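Local coordinates for macro domain-containing protein (Thermosipho africanus, PDB 7OMU) that joins a DarT-family domain and a macro domain in one chain, with adenosine-5-diphosphoribose bound in a pocket formed by the macro-domain part, at residues D120-T125 / A169-P174; K113-K118 / P179-A184; R24-I29 / A83-Q88; L66-R71 / N128-E133. The protein carries 1 engineered substitution. All blocks are in the same frame, centred on the assembly; numbering follows the deposited sequence.

Contact 1: residues D120-T125 / A169-P174; sequences DDILIT and AACLVP. Engineered in segment 169-174: A170 (natural residue Glu).
T125 CG2 presses against the CD1 and CG end of L172, 3.6 Å from CD1, the two side chains crossing at about a right angle. L123 and L172 share one face of this antiparallel strand pair, L123 CB resting 4.1 Å from L172 CB. I122 CD1 lies against C171 SG at 3.8 Å, on the face that C171 and I124 share. C171 CB carries that sulfur anti to the backbone N (chi1 167°), beside its own carbonyl carbon. Toward the loop end, the ring of P174 wedges against D121, P174 CG lying 3.6 Å from D121 O. L123 and L172 form a hydrogen-bonded pair, L123 N to L172 O at 3.0 Å and L172 N to L123 O at 2.7 Å. T125 N reaches A170 O in a nearly straight bond (173° at the hydrogen), and T125 OG1 accepts from A170 N at 2.9 Å while also bonding G127 O. A170 is engineered, replacing the natural Glu. In the four-stranded sheet, strand 82-86 flanks 170-174 and strand 136-138 flanks 123-125; helix 145-148 packs on I124 and A169.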
loop_
_atom_site.group_PDB
_atom_site.type_symbol
_atom_site.label_atom_id
_atom_site.label_comp_id
_atom_site.label_asym_id
_atom_site.label_seq_id
_atom_site.Cartn_x
_atom_site.Cartn_y
_atom_site.Cartn_z
ATOM N N ASP A 120 -19.750 4.818 25.106
ATOM C CA ASP A 120 -19.795 6.292 25.315
ATOM C C ASP A 120 -18.589 6.739 26.156
ATOM O O ASP A 120 -18.594 7.901 26.605
ATOM C CB ASP A 120 -21.130 6.725 25.940
ATOM C CG ASP A 120 -21.447 6.071 27.273
ATOM O OD1 ASP A 120 -20.924 4.966 27.527
ATOM O OD2 ASP A 120 -22.221 6.671 28.047
ATOM N N ASP A 121 -17.590 5.867 26.349
ATOM C CA ASP A 121 -16.335 6.178 27.090
ATOM C C ASP A 121 -15.134 6.081 26.138
ATOM O O ASP A 121 -13.987 6.115 26.629
ATOM C CB ASP A 121 -16.163 5.252 28.299
ATOM C CG ASP A 121 -15.872 3.802 27.944
ATOM O OD1 ASP A 121 -16.457 3.306 26.956
ATOM O OD2 ASP A 121 -15.054 3.182 28.654
ATOM N N ILE A 122 -15.392 5.967 24.833
ATOM C CA ILE A 122 -14.350 5.857 23.771
ATOM C C ILE A 122 -13.975 7.260 23.303
ATOM O O ILE A 122 -14.723 8.211 23.593
ATOM C CB ILE A 122 -14.827 5.007 22.579
ATOM C CG1 ILE A 122 -15.980 5.678 21.824
ATOM C CG2 ILE A 122 -15.164 3.599 23.035
ATOM C CD1 ILE A 122 -16.223 5.116 20.446
ATOM N N LEU A 123 -12.866 7.344 22.567
ATOM C CA LEU A 123 -12.372 8.571 21.897
ATOM C C LEU A 123 -12.112 8.249 20.423
ATOM O O LEU A 123 -11.870 7.067 20.104
ATOM C CB LEU A 123 -11.098 9.048 22.597
ATOM C CG LEU A 123 -11.190 9.197 24.112
ATOM C CD1 LEU A 123 -9.816 9.417 24.714
ATOM C CD2 LEU A 123 -12.117 10.330 24.499
ATOM N N ILE A 124 -12.178 9.274 19.574
ATOM C CA ILE A 124 -11.973 9.177 18.102
ATOM C C ILE A 124 -10.992 10.275 17.690
ATOM O O ILE A 124 -11.263 11.460 17.978
ATOM C CB ILE A 124 -13.324 9.254 17.369
ATOM C CG1 ILE A 124 -14.173 8.020 17.689
ATOM C CG2 ILE A 124 -13.128 9.434 15.872
ATOM C CD1 ILE A 124 -15.580 8.066 17.147
ATOM N N THR A 125 -9.885 9.875 17.063
ATOM C CA THR A 125 -8.806 10.764 16.564
ATOM C C THR A 125 -9.076 11.082 15.087
ATOM O O THR A 125 -9.666 10.225 14.397
ATOM C CB THR A 125 -7.437 10.104 16.766
ATOM O OG1 THR A 125 -7.263 9.123 15.742
ATOM C CG2 THR A 125 -7.293 9.456 18.125
ATOM N N ALA A 169 -5.995 7.681 11.565
ATOM C CA ALA A 169 -7.183 7.973 12.397
ATOM C C ALA A 169 -7.620 6.659 13.041
ATOM O O ALA A 169 -7.495 5.596 12.376
ATOM C CB ALA A 169 -8.297 8.581 11.577
ATOM N N ALA A 170 -8.088 6.732 14.288
ATOM C CA ALA A 170 -8.331 5.556 15.151
ATOM C C ALA A 170 -9.437 5.850 16.163
ATOM O O ALA A 170 -9.713 7.034 16.448
ATOM C CB ALA A 170 -7.051 5.167 15.852
ATOM N N CYS A 171 -10.038 4.773 16.667
ATOM C CA CYS A 171 -10.968 4.746 17.819
ATOM C C CYS A 171 -10.197 4.236 19.036
ATOM O O CYS A 171 -9.746 3.081 18.992
ATOM C CB CYS A 171 -12.153 3.844 17.508
ATOM S SG CYS A 171 -13.150 3.445 18.962
ATOM N N LEU A 172 -10.024 5.079 20.058
ATOM C CA LEU A 172 -9.273 4.746 21.299
ATOM C C LEU A 172 -10.248 4.214 22.357
ATOM O O LEU A 172 -11.104 4.988 22.822
ATOM C CB LEU A 172 -8.537 5.990 21.802
ATOM C CG LEU A 172 -7.607 6.658 20.793
ATOM C CD1 LEU A 172 -7.011 7.924 21.382
ATOM C CD2 LEU A 172 -6.507 5.713 20.343
ATOM N N VAL A 173 -10.128 2.928 22.697
ATOM C CA VAL A 173 -10.970 2.223 23.708
ATOM C C VAL A 173 -10.127 2.073 24.969
ATOM O O VAL A 173 -9.017 1.546 24.904
ATOM C CB VAL A 173 -11.454 0.856 23.191
ATOM C CG1 VAL A 173 -12.536 0.274 24.077
ATOM C CG2 VAL A 173 -11.945 0.929 21.757
ATOM N N PRO A 174 -10.612 2.538 26.144
ATOM C CA PRO A 174 -9.802 2.524 27.361
ATOM C C PRO A 174 -9.621 1.115 27.946
ATOM O O PRO A 174 -10.519 0.307 27.827
ATOM C CB PRO A 174 -10.581 3.445 28.314
ATOM C CG PRO A 174 -12.023 3.318 27.861
ATOM C CD PRO A 174 -11.948 3.118 26.361
#

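Contact 2: residues K113-K118 / P179-A184; sequences KWTIMK and PRYISA
K113 and Y181 meet where strand 107-113 of the DarT-family domain runs out into a 3-10 turn (114-117) and another short 3-10 turn (179-181) leads into the antiparallel neighbouring strand 182-187. The backbone opens the contact: K113 N gives a hydrogen bond of 2.8 Å to Y181 O, nearly straight (164° at the hydrogen). From there the lysine side chain runs along the partner backbone. Its CB lies 3.6 Å from Y181 O. CG, anti to the carbonyl carbon (chi1 -84°), passes close to the hydroxyl of S183. The chain then bends at both of its last torsions, which turns CE back to 3.9 Å from R180 O and delivers NZ to that same carbonyl, a hydrogen bond of 3.1 Å with the donor tilted 20° from the carbonyl plane. The ammonium group and K113 N thus hold two successive carbonyls of the 3-10 turn. The aromatic side of the contact comes from Y181, whose ring reaches across to the turn at 114-117. R119 and V112 also touch Y181, while I116 touches L26 and V173. T115 CG2 sits at the ring edge, 3.6 Å from Y181 CD1. I116 crosses the Y181 side chain at about a right angle and lies over one ring face, where a CH-pi contact places I116 CG1 4.2 Å from the Y181 ring centroid and almost exactly on the ring normal.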
loop_
_atom_site.group_PDB
_atom_site.type_symbol
_atom_site.label_atom_id
_atom_site.label_comp_id
_atom_site.label_asym_id
_atom_site.label_seq_id
_atom_site.Cartn_x
_atom_site.Cartn_y
_atom_site.Cartn_z
ATOM N N LYS A 113 -15.725 -5.288 15.813
ATOM C CA LYS A 113 -17.049 -4.934 15.228
ATOM C C LYS A 113 -17.295 -3.427 15.357
ATOM O O LYS A 113 -16.865 -2.852 16.366
ATOM C CB LYS A 113 -18.178 -5.714 15.908
ATOM C CG LYS A 113 -18.420 -7.114 15.360
ATOM C CD LYS A 113 -19.730 -7.735 15.816
ATOM C CE LYS A 113 -19.701 -8.222 17.251
ATOM N NZ LYS A 113 -18.829 -9.411 17.411
ATOM N N TRP A 114 -17.972 -2.836 14.364
ATOM C CA TRP A 114 -18.499 -1.442 14.371
ATOM C C TRP A 114 -19.111 -1.141 15.746
ATOM O O TRP A 114 -18.965 -0.014 16.245
ATOM C CB TRP A 114 -19.523 -1.244 13.234
ATOM C CG TRP A 114 -20.908 -1.777 13.499
ATOM C CD1 TRP A 114 -21.901 -1.161 14.211
ATOM C CD2 TRP A 114 -21.476 -3.020 13.029
ATOM N NE1 TRP A 114 -23.032 -1.933 14.232
ATOM C CE2 TRP A 114 -22.803 -3.081 13.518
ATOM C CE3 TRP A 114 -20.995 -4.092 12.266
ATOM C CZ2 TRP A 114 -23.645 -4.165 13.255
ATOM C CZ3 TRP A 114 -21.828 -5.163 12.009
ATOM C CH2 TRP A 114 -23.135 -5.196 12.499
ATOM N N THR A 115 -19.744 -2.155 16.335
ATOM C CA THR A 115 -20.629 -2.083 17.525
ATOM C C THR A 115 -19.873 -1.498 18.729
ATOM O O THR A 115 -20.544 -0.997 19.639
ATOM C CB THR A 115 -21.246 -3.466 17.773
ATOM O OG1 THR A 115 -22.466 -3.273 18.484
ATOM C CG2 THR A 115 -20.339 -4.411 18.531
ATOM N N ILE A 116 -18.537 -1.531 18.744
ATOM C CA ILE A 116 -17.723 -0.982 19.872
ATOM C C ILE A 116 -17.830 0.546 19.896
ATOM O O ILE A 116 -17.550 1.137 20.948
ATOM C CB ILE A 116 -16.254 -1.445 19.806
ATOM C CG1 ILE A 116 -15.535 -1.194 21.134
ATOM C CG2 ILE A 116 -15.513 -0.799 18.651
ATOM C CD1 ILE A 116 -14.298 -2.034 21.326
ATOM N N MET A 117 -18.221 1.161 18.779
ATOM C CA MET A 117 -18.372 2.636 18.648
ATOM C C MET A 117 -19.581 3.117 19.462
ATOM O O MET A 117 -19.632 4.330 19.774
ATOM C CB MET A 117 -18.552 3.041 17.180
ATOM C CG MET A 117 -17.379 2.649 16.281
ATOM S SD MET A 117 -16.090 3.914 16.200
ATOM C CE MET A 117 -16.752 4.931 14.882
ATOM N N LYS A 118 -20.512 2.210 19.791
ATOM C CA LYS A 118 -21.731 2.508 20.595
ATOM C C LYS A 118 -21.329 2.900 22.021
ATOM O O LYS A 118 -22.047 3.728 22.612
ATOM C CB LYS A 118 -22.698 1.317 20.630
ATOM C CG LYS A 118 -23.490 1.074 19.350
ATOM C CD LYS A 118 -24.615 0.069 19.518
ATOM C CE LYS A 118 -25.291 -0.293 18.213
ATOM N NZ LYS A 118 -26.410 -1.240 18.428
ATOM N N PRO A 179 -12.966 -9.673 24.113
ATOM C CA PRO A 179 -12.876 -10.560 22.954
ATOM C C PRO A 179 -14.178 -10.812 22.179
ATOM O O PRO A 179 -14.072 -11.204 21.031
ATOM C CB PRO A 179 -12.389 -11.882 23.560
ATOM C CG PRO A 179 -11.563 -11.453 24.741
ATOM C CD PRO A 179 -12.292 -10.242 25.289
ATOM N N ARG A 180 -15.346 -10.590 22.795
ATOM C CA ARG A 180 -16.671 -10.782 22.142
ATOM C C ARG A 180 -16.922 -9.695 21.089
ATOM O O ARG A 180 -17.863 -9.862 20.306
ATOM C CB ARG A 180 -17.793 -10.807 23.183
ATOM C CG ARG A 180 -17.864 -12.113 23.962
ATOM C CD ARG A 180 -18.924 -12.092 25.050
ATOM N NE ARG A 180 -18.683 -11.033 26.025
ATOM C CZ ARG A 180 -19.370 -10.862 27.151
ATOM N NH1 ARG A 180 -19.060 -9.863 27.962
ATOM N NH2 ARG A 180 -20.356 -11.686 27.466
ATOM N N TYR A 181 -16.107 -8.639 21.055
ATOM C CA TYR A 181 -16.157 -7.574 20.020
ATOM C C TYR A 181 -15.354 -7.968 18.771
ATOM O O TYR A 181 -15.465 -7.238 17.766
ATOM C CB TYR A 181 -15.622 -6.253 20.572
ATOM C CG TYR A 181 -16.568 -5.503 21.470
ATOM C CD1 TYR A 181 -17.741 -4.968 20.971
ATOM C CD2 TYR A 181 -16.268 -5.288 22.807
ATOM C CE1 TYR A 181 -18.612 -4.262 21.787
ATOM C CE2 TYR A 181 -17.125 -4.577 23.632
ATOM C CZ TYR A 181 -18.301 -4.057 23.118
ATOM O OH TYR A 181 -19.165 -3.357 23.904
ATOM N N ILE A 182 -14.575 -9.057 18.812
ATOM C CA ILE A 182 -13.671 -9.471 17.693
ATOM C C ILE A 182 -14.477 -10.213 16.612
ATOM O O ILE A 182 -15.075 -11.268 16.931
ATOM C CB ILE A 182 -12.491 -10.308 18.222
ATOM C CG1 ILE A 182 -11.623 -9.496 19.184
ATOM C CG2 ILE A 182 -11.668 -10.879 17.077
ATOM C CD1 ILE A 182 -10.463 -10.274 19.778
ATOM N N SER A 183 -14.460 -9.683 15.379
ATOM C CA SER A 183 -15.164 -10.208 14.178
ATOM C C SER A 183 -14.385 -11.380 13.591
ATOM O O SER A 183 -14.989 -12.431 13.330
ATOM C CB SER A 183 -15.314 -9.155 13.109
ATOM O OG SER A 183 -16.012 -8.017 13.581
ATOM N N ALA A 184 -13.100 -11.158 13.330
ATOM C CA ALA A 184 -12.234 -12.056 12.542
ATOM C C ALA A 184 -10.777 -11.643 12.730
ATOM O O ALA A 184 -10.527 -10.614 13.377
ATOM C CB ALA A 184 -12.632 -11.992 11.091
#

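Contact 3: residues R24-I29 / A83-Q88; sequences RELYYI and ANLYFQ
A single antiparallel bridge, Y27 with Y86, joins the outermost strands of two separate sheets: 25-31, at the margin of a mixed sheet, and 82-86, at the margin of an antiparallel one. The pair is hydrogen-bonded, Y27 N to Y86 O at 3.0 Å and Y86 N to Y27 O at 2.8 Å, both bent (137° and 136° at the hydrogen). The short strand axes run at 124° to each other, well off antiparallel, which probably confines regular pairing to this one point. L26 CB rests on L85 CB at 4.0 Å. L26 and F87 then run side by side in the same direction, with L26 CD2 3.5 Å from F87 CD1. On the same face L85 CD2 approaches Y28 CB at 3.8 Å; on the opposite face I29 CD1 comes obliquely to the Y86 ring, 3.7 Å from CE2. The Y27 ring turns its edge to the carbonyls of Y86 and F87, with Y27 CE2 3.7 Å from F87 O; the edge of the Y28 ring faces N84 O, and the Y28 hydroxyl bonds to K58 NZ. One face of the Y86 ring is met by N84 ND2. Backbone bonds to V112 and V110, and to C171 and V173, tie each strand into its own sheet. This is consistent with the two-sheet core of a DarT-family domain, the sheets meeting here through their edge strands.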
loop_
_atom_site.group_PDB
_atom_site.type_symbol
_atom_site.label_atom_id
_atom_site.label_comp_id
_atom_site.label_asym_id
_atom_site.label_seq_id
_atom_site.Cartn_x
_atom_site.Cartn_y
_atom_site.Cartn_z
ATOM N N ARG A 24 -18.618 -1.897 7.937
ATOM C CA ARG A 24 -17.462 -1.334 8.689
ATOM C C ARG A 24 -16.989 -2.311 9.778
ATOM O O ARG A 24 -17.833 -2.934 10.453
ATOM C CB ARG A 24 -17.749 0.036 9.318
ATOM C CG ARG A 24 -16.498 0.624 9.954
ATOM C CD ARG A 24 -16.712 1.888 10.743
ATOM N NE ARG A 24 -17.672 1.686 11.813
ATOM C CZ ARG A 24 -18.385 2.662 12.363
ATOM N NH1 ARG A 24 -18.254 3.905 11.927
ATOM N NH2 ARG A 24 -19.252 2.395 13.322
ATOM N N GLU A 25 -15.663 -2.421 9.919
ATOM C CA GLU A 25 -14.929 -3.035 11.054
ATOM C C GLU A 25 -13.848 -2.054 11.522
ATOM O O GLU A 25 -13.485 -1.165 10.743
ATOM C CB GLU A 25 -14.251 -4.324 10.600
ATOM C CG GLU A 25 -15.172 -5.529 10.532
ATOM C CD GLU A 25 -14.541 -6.757 9.898
ATOM O OE1 GLU A 25 -13.658 -6.575 9.023
ATOM O OE2 GLU A 25 -14.921 -7.889 10.293
ATOM N N LEU A 26 -13.347 -2.219 12.743
ATOM C CA LEU A 26 -12.111 -1.555 13.233
ATOM C C LEU A 26 -11.008 -2.616 13.332
ATOM O O LEU A 26 -11.338 -3.815 13.373
ATOM C CB LEU A 26 -12.395 -0.883 14.578
ATOM C CG LEU A 26 -13.342 0.314 14.525
ATOM C CD1 LEU A 26 -13.888 0.629 15.903
ATOM C CD2 LEU A 26 -12.654 1.538 13.953
ATOM N N TYR A 27 -9.744 -2.194 13.349
ATOM C CA TYR A 27 -8.572 -3.063 13.080
ATOM C C TYR A 27 -7.454 -2.777 14.082
ATOM O O TYR A 27 -7.082 -1.603 14.256
ATOM C CB TYR A 27 -8.097 -2.840 11.644
ATOM C CG TYR A 27 -9.163 -3.060 10.601
ATOM C CD1 TYR A 27 -9.463 -4.334 10.142
ATOM C CD2 TYR A 27 -9.893 -1.999 10.087
ATOM C CE1 TYR A 27 -10.455 -4.549 9.201
ATOM C CE2 TYR A 27 -10.879 -2.198 9.134
ATOM C CZ TYR A 27 -11.165 -3.478 8.690
ATOM O OH TYR A 27 -12.143 -3.675 7.760
ATOM N N TYR A 28 -6.945 -3.832 14.725
ATOM C CA TYR A 28 -5.780 -3.795 15.645
ATOM C C TYR A 28 -4.662 -4.641 15.034
ATOM O O TYR A 28 -4.867 -5.855 14.835
ATOM C CB TYR A 28 -6.182 -4.296 17.031
ATOM C CG TYR A 28 -5.065 -4.325 18.042
ATOM C CD1 TYR A 28 -4.650 -3.175 18.692
ATOM C CD2 TYR A 28 -4.427 -5.512 18.363
ATOM C CE1 TYR A 28 -3.637 -3.208 19.644
ATOM C CE2 TYR A 28 -3.405 -5.559 19.298
ATOM C CZ TYR A 28 -3.008 -4.405 19.944
ATOM O OH TYR A 28 -2.000 -4.474 20.865
ATOM N N ILE A 29 -3.533 -4.003 14.713
ATOM C CA ILE A 29 -2.302 -4.665 14.187
ATOM C C ILE A 29 -1.554 -5.278 15.370
ATOM O O ILE A 29 -1.403 -4.571 16.385
ATOM C CB ILE A 29 -1.416 -3.656 13.434
ATOM C CG1 ILE A 29 -2.156 -3.017 12.259
ATOM C CG2 ILE A 29 -0.116 -4.306 12.987
ATOM C CD1 ILE A 29 -1.520 -1.737 11.777
ATOM N N ALA A 83 -6.464 1.429 23.856
ATOM C CA ALA A 83 -6.141 0.443 22.801
ATOM C C ALA A 83 -6.453 1.072 21.443
ATOM O O ALA A 83 -7.595 1.529 21.255
ATOM C CB ALA A 83 -6.933 -0.822 23.015
ATOM N N ASN A 84 -5.475 1.084 20.535
ATOM C CA ASN A 84 -5.527 1.841 19.254
ATOM C C ASN A 84 -6.150 0.957 18.169
ATOM O O ASN A 84 -5.447 0.062 17.654
ATOM C CB ASN A 84 -4.132 2.341 18.871
ATOM C CG ASN A 84 -4.145 3.416 17.807
ATOM O OD1 ASN A 84 -4.021 4.596 18.114
ATOM N ND2 ASN A 84 -4.277 3.016 16.555
ATOM N N LEU A 85 -7.424 1.199 17.847
ATOM C CA LEU A 85 -8.173 0.503 16.766
ATOM C C LEU A 85 -8.243 1.420 15.542
ATOM O O LEU A 85 -9.019 2.389 15.582
ATOM C CB LEU A 85 -9.577 0.156 17.274
ATOM C CG LEU A 85 -9.630 -0.644 18.573
ATOM C CD1 LEU A 85 -11.059 -1.021 18.921
ATOM C CD2 LEU A 85 -8.764 -1.889 18.481
ATOM N N TYR A 86 -7.458 1.131 14.503
ATOM C CA TYR A 86 -7.383 1.934 13.252
ATOM C C TYR A 86 -8.657 1.732 12.423
ATOM O O TYR A 86 -9.197 0.616 12.423
ATOM C CB TYR A 86 -6.175 1.528 12.405
ATOM C CG TYR A 86 -4.820 1.810 13.002
ATOM C CD1 TYR A 86 -4.330 3.103 13.087
ATOM C CD2 TYR A 86 -4.007 0.781 13.443
ATOM C CE1 TYR A 86 -3.075 3.370 13.613
ATOM C CE2 TYR A 86 -2.754 1.029 13.973
ATOM C CZ TYR A 86 -2.284 2.327 14.058
ATOM O OH TYR A 86 -1.046 2.564 14.587
ATOM N N PHE A 87 -9.099 2.774 11.716
ATOM C CA PHE A 87 -10.159 2.692 10.678
ATOM C C PHE A 87 -9.560 2.100 9.403
ATOM O O PHE A 87 -10.287 1.421 8.647
ATOM C CB PHE A 87 -10.748 4.072 10.385
ATOM C CG PHE A 87 -11.495 4.668 11.544
ATOM C CD1 PHE A 87 -12.795 4.279 11.814
ATOM C CD2 PHE A 87 -10.892 5.597 12.371
ATOM C CE1 PHE A 87 -13.479 4.811 12.892
ATOM C CE2 PHE A 87 -11.579 6.129 13.450
ATOM C CZ PHE A 87 -12.873 5.742 13.703
ATOM N N GLN A 88 -8.276 2.392 9.171
ATOM C CA GLN A 88 -7.487 1.897 8.019
ATOM C C GLN A 88 -6.187 1.296 8.539
ATOM O O GLN A 88 -5.293 2.028 8.950
ATOM C CB GLN A 88 -7.214 3.050 7.051
ATOM C CG GLN A 88 -6.250 2.684 5.934
ATOM C CD GLN A 88 -6.804 1.565 5.090
ATOM O OE1 GLN A 88 -6.557 0.380 5.344
ATOM N NE2 GLN A 88 -7.584 1.949 4.091
#

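Contact 4: residues L66-R71 / N128-E133; sequences LKRKSR and NAASSE
A130 O receives the one sound hydrogen bond of this contact, from R71 NE at 3.2 Å, where an Asx turn in the loop between strands 123-125 and 136-138 meets the end of helix 62-70. The carbonyl oxygen lies close to the guanidinium plane, but the donor stands 53° out of the carbonyl plane, so no lone pair points straight at it, and the bond is bent. S131 O also lies at the guanidinium edge, where R71 NH2 makes a weak bond to it at 3.4 Å. A129 O lies over one face without a hydrogen bond, so three consecutive carbonyls surround the group, two at its edge and one over a face. CG of R71 stands opposite the backbone N (chi1 -173°), and further bends at chi2 and chi3 bring the guanidinium down to the loop. The loop is shaped by N128, whose OD1 accepts from A130 N at 3.0 Å, the bond that defines the Asx turn; N128 ND2 bonds to E300 OE2, in the macro-domain part of the chain. The turn's carbonyls would be expected to stabilise the positive charge of R71, while K67 NZ stays 3.7 Å from A130 O, without a bond. Behind, A129 packs on L79 and N84, and R68 on the same two residues. The small methyl of A130 fits between the helix side chains, A130 CB being 3.7 Å from R68 CD and 4.0 Å from K67 CD.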
loop_
_atom_site.group_PDB
_atom_site.type_symbol
_atom_site.label_atom_id
_atom_site.label_comp_id
_atom_site.label_asym_id
_atom_site.label_seq_id
_atom_site.Cartn_x
_atom_site.Cartn_y
_atom_site.Cartn_z
ATOM N N LEU A 66 7.828 5.354 23.361
ATOM C CA LEU A 66 8.168 6.513 24.235
ATOM C C LEU A 66 7.454 7.780 23.745
ATOM O O LEU A 66 7.329 8.719 24.554
ATOM C CB LEU A 66 9.691 6.688 24.273
ATOM C CG LEU A 66 10.453 5.566 24.986
ATOM C CD1 LEU A 66 11.896 5.483 24.508
ATOM C CD2 LEU A 66 10.395 5.735 26.500
ATOM N N LYS A 67 6.991 7.803 22.489
ATOM C CA LYS A 67 6.172 8.908 21.914
ATOM C C LYS A 67 4.715 8.768 22.372
ATOM O O LYS A 67 4.119 9.794 22.751
ATOM C CB LYS A 67 6.247 8.912 20.384
ATOM C CG LYS A 67 5.811 10.219 19.733
ATOM C CD LYS A 67 5.748 10.165 18.218
ATOM C CE LYS A 67 5.823 11.531 17.565
ATOM N NZ LYS A 67 4.621 12.353 17.847
ATOM N N ARG A 68 4.172 7.545 22.326
ATOM C CA ARG A 68 2.752 7.227 22.649
ATOM C C ARG A 68 2.507 7.425 24.150
ATOM O O ARG A 68 1.440 7.969 24.509
ATOM C CB ARG A 68 2.399 5.789 22.251
ATOM C CG ARG A 68 2.508 5.483 20.763
ATOM C CD ARG A 68 1.384 6.094 19.952
ATOM N NE ARG A 68 0.214 5.239 19.808
ATOM C CZ ARG A 68 0.098 4.249 18.926
ATOM N NH1 ARG A 68 1.094 3.952 18.103
ATOM N NH2 ARG A 68 -1.025 3.553 18.875
ATOM N N LYS A 69 3.449 6.991 24.992
ATOM C CA LYS A 69 3.377 7.140 26.470
ATOM C C LYS A 69 3.377 8.630 26.831
ATOM O O LYS A 69 2.510 9.041 27.631
ATOM C CB LYS A 69 4.537 6.401 27.141
ATOM C CG LYS A 69 4.433 4.881 27.085
ATOM C CD LYS A 69 5.698 4.152 27.491
ATOM C CE LYS A 69 5.745 3.778 28.958
ATOM N NZ LYS A 69 7.131 3.504 29.411
ATOM N N SER A 70 4.292 9.399 26.233
ATOM C CA SER A 70 4.583 10.825 26.551
ATOM C C SER A 70 3.423 11.746 26.141
ATOM O O SER A 70 3.414 12.913 26.591
ATOM C CB SER A 70 5.872 11.253 25.902
ATOM O OG SER A 70 5.833 11.005 24.506
ATOM N N ARG A 71 2.494 11.258 25.313
ATOM C CA ARG A 71 1.246 11.976 24.933
ATOM C C ARG A 71 0.220 11.842 26.064
ATOM O O ARG A 71 -0.150 10.691 26.377
ATOM C CB ARG A 71 0.687 11.401 23.628
ATOM C CG ARG A 71 -0.491 12.165 23.043
ATOM C CD ARG A 71 -0.079 13.502 22.462
ATOM N NE ARG A 71 -0.911 13.894 21.331
ATOM C CZ ARG A 71 -2.143 14.390 21.415
ATOM N NH1 ARG A 71 -2.724 14.557 22.593
ATOM N NH2 ARG A 71 -2.791 14.718 20.308
ATOM N N ASN A 128 -3.196 10.194 13.364
ATOM C CA ASN A 128 -2.211 9.528 14.256
ATOM C C ASN A 128 -2.359 10.106 15.669
ATOM O O ASN A 128 -2.057 11.296 15.851
ATOM C CB ASN A 128 -0.789 9.699 13.721
ATOM C CG ASN A 128 0.233 8.865 14.462
ATOM O OD1 ASN A 128 0.140 8.683 15.673
ATOM N ND2 ASN A 128 1.218 8.363 13.742
ATOM N N ALA A 129 -2.811 9.290 16.625
ATOM C CA ALA A 129 -3.075 9.674 18.032
ATOM C C ALA A 129 -1.844 10.355 18.645
ATOM O O ALA A 129 -2.034 11.297 19.436
ATOM C CB ALA A 129 -3.478 8.458 18.831
ATOM N N ALA A 130 -0.634 9.898 18.303
ATOM C CA ALA A 130 0.651 10.395 18.858
ATOM C C ALA A 130 0.918 11.840 18.409
ATOM O O ALA A 130 1.200 12.676 19.291
ATOM C CB ALA A 130 1.783 9.486 18.448
ATOM N N SER A 131 0.830 12.117 17.101
ATOM C CA SER A 131 1.131 13.434 16.474
ATOM C C SER A 131 0.404 14.574 17.203
ATOM O O SER A 131 -0.789 14.400 17.531
ATOM C CB SER A 131 0.791 13.429 15.007
ATOM O OG SER A 131 0.888 14.740 14.460
ATOM N N SER A 132 1.109 15.693 17.432
ATOM C CA SER A 132 0.594 16.949 18.047
ATOM C C SER A 132 -0.564 17.506 17.219
ATOM O O SER A 132 -1.592 17.882 17.804
ATOM C CB SER A 132 1.679 17.992 18.154
ATOM O OG SER A 132 2.548 17.727 19.239
ATOM N N GLU A 133 -0.370 17.569 15.900
ATOM C CA GLU A 133 -1.324 18.148 14.924
ATOM C C GLU A 133 -2.680 17.432 15.021
ATOM O O GLU A 133 -3.704 18.091 14.757
ATOM C CB GLU A 133 -0.724 18.051 13.522
ATOM C CG GLU A 133 -1.404 18.947 12.501
ATOM C CD GLU A 133 -0.872 20.370 12.442
ATOM O OE1 GLU A 133 -1.018 21.101 13.446
ATOM O OE2 GLU A 133 -0.308 20.740 11.389
#

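Overall arrangement
All four contacts belong to the DarT-family part, whereas the residues around adenosine-5-diphosphoribose fall between 232 and 390, so none of these segments lines that pocket. Contact 3 is the hub. Its strand 82-86 pairs with strand 170-174 of contact 1 (V173 O to A83 N 2.8 Å, probably a hydrogen bond), and its L26 meets contact 2 through CD1, 3.5 Å from I116 CG2. I116 CD1 also touches V173 CG2 of contact 1 at 3.8 Å. Contact 4 lies farther along, its centre about 17 Å from that of contact 3; N84 OD1 of contact 3 touches its R68 NH2 at 3.3 Å, and its nearest atoms are about 14 Å from contact 2.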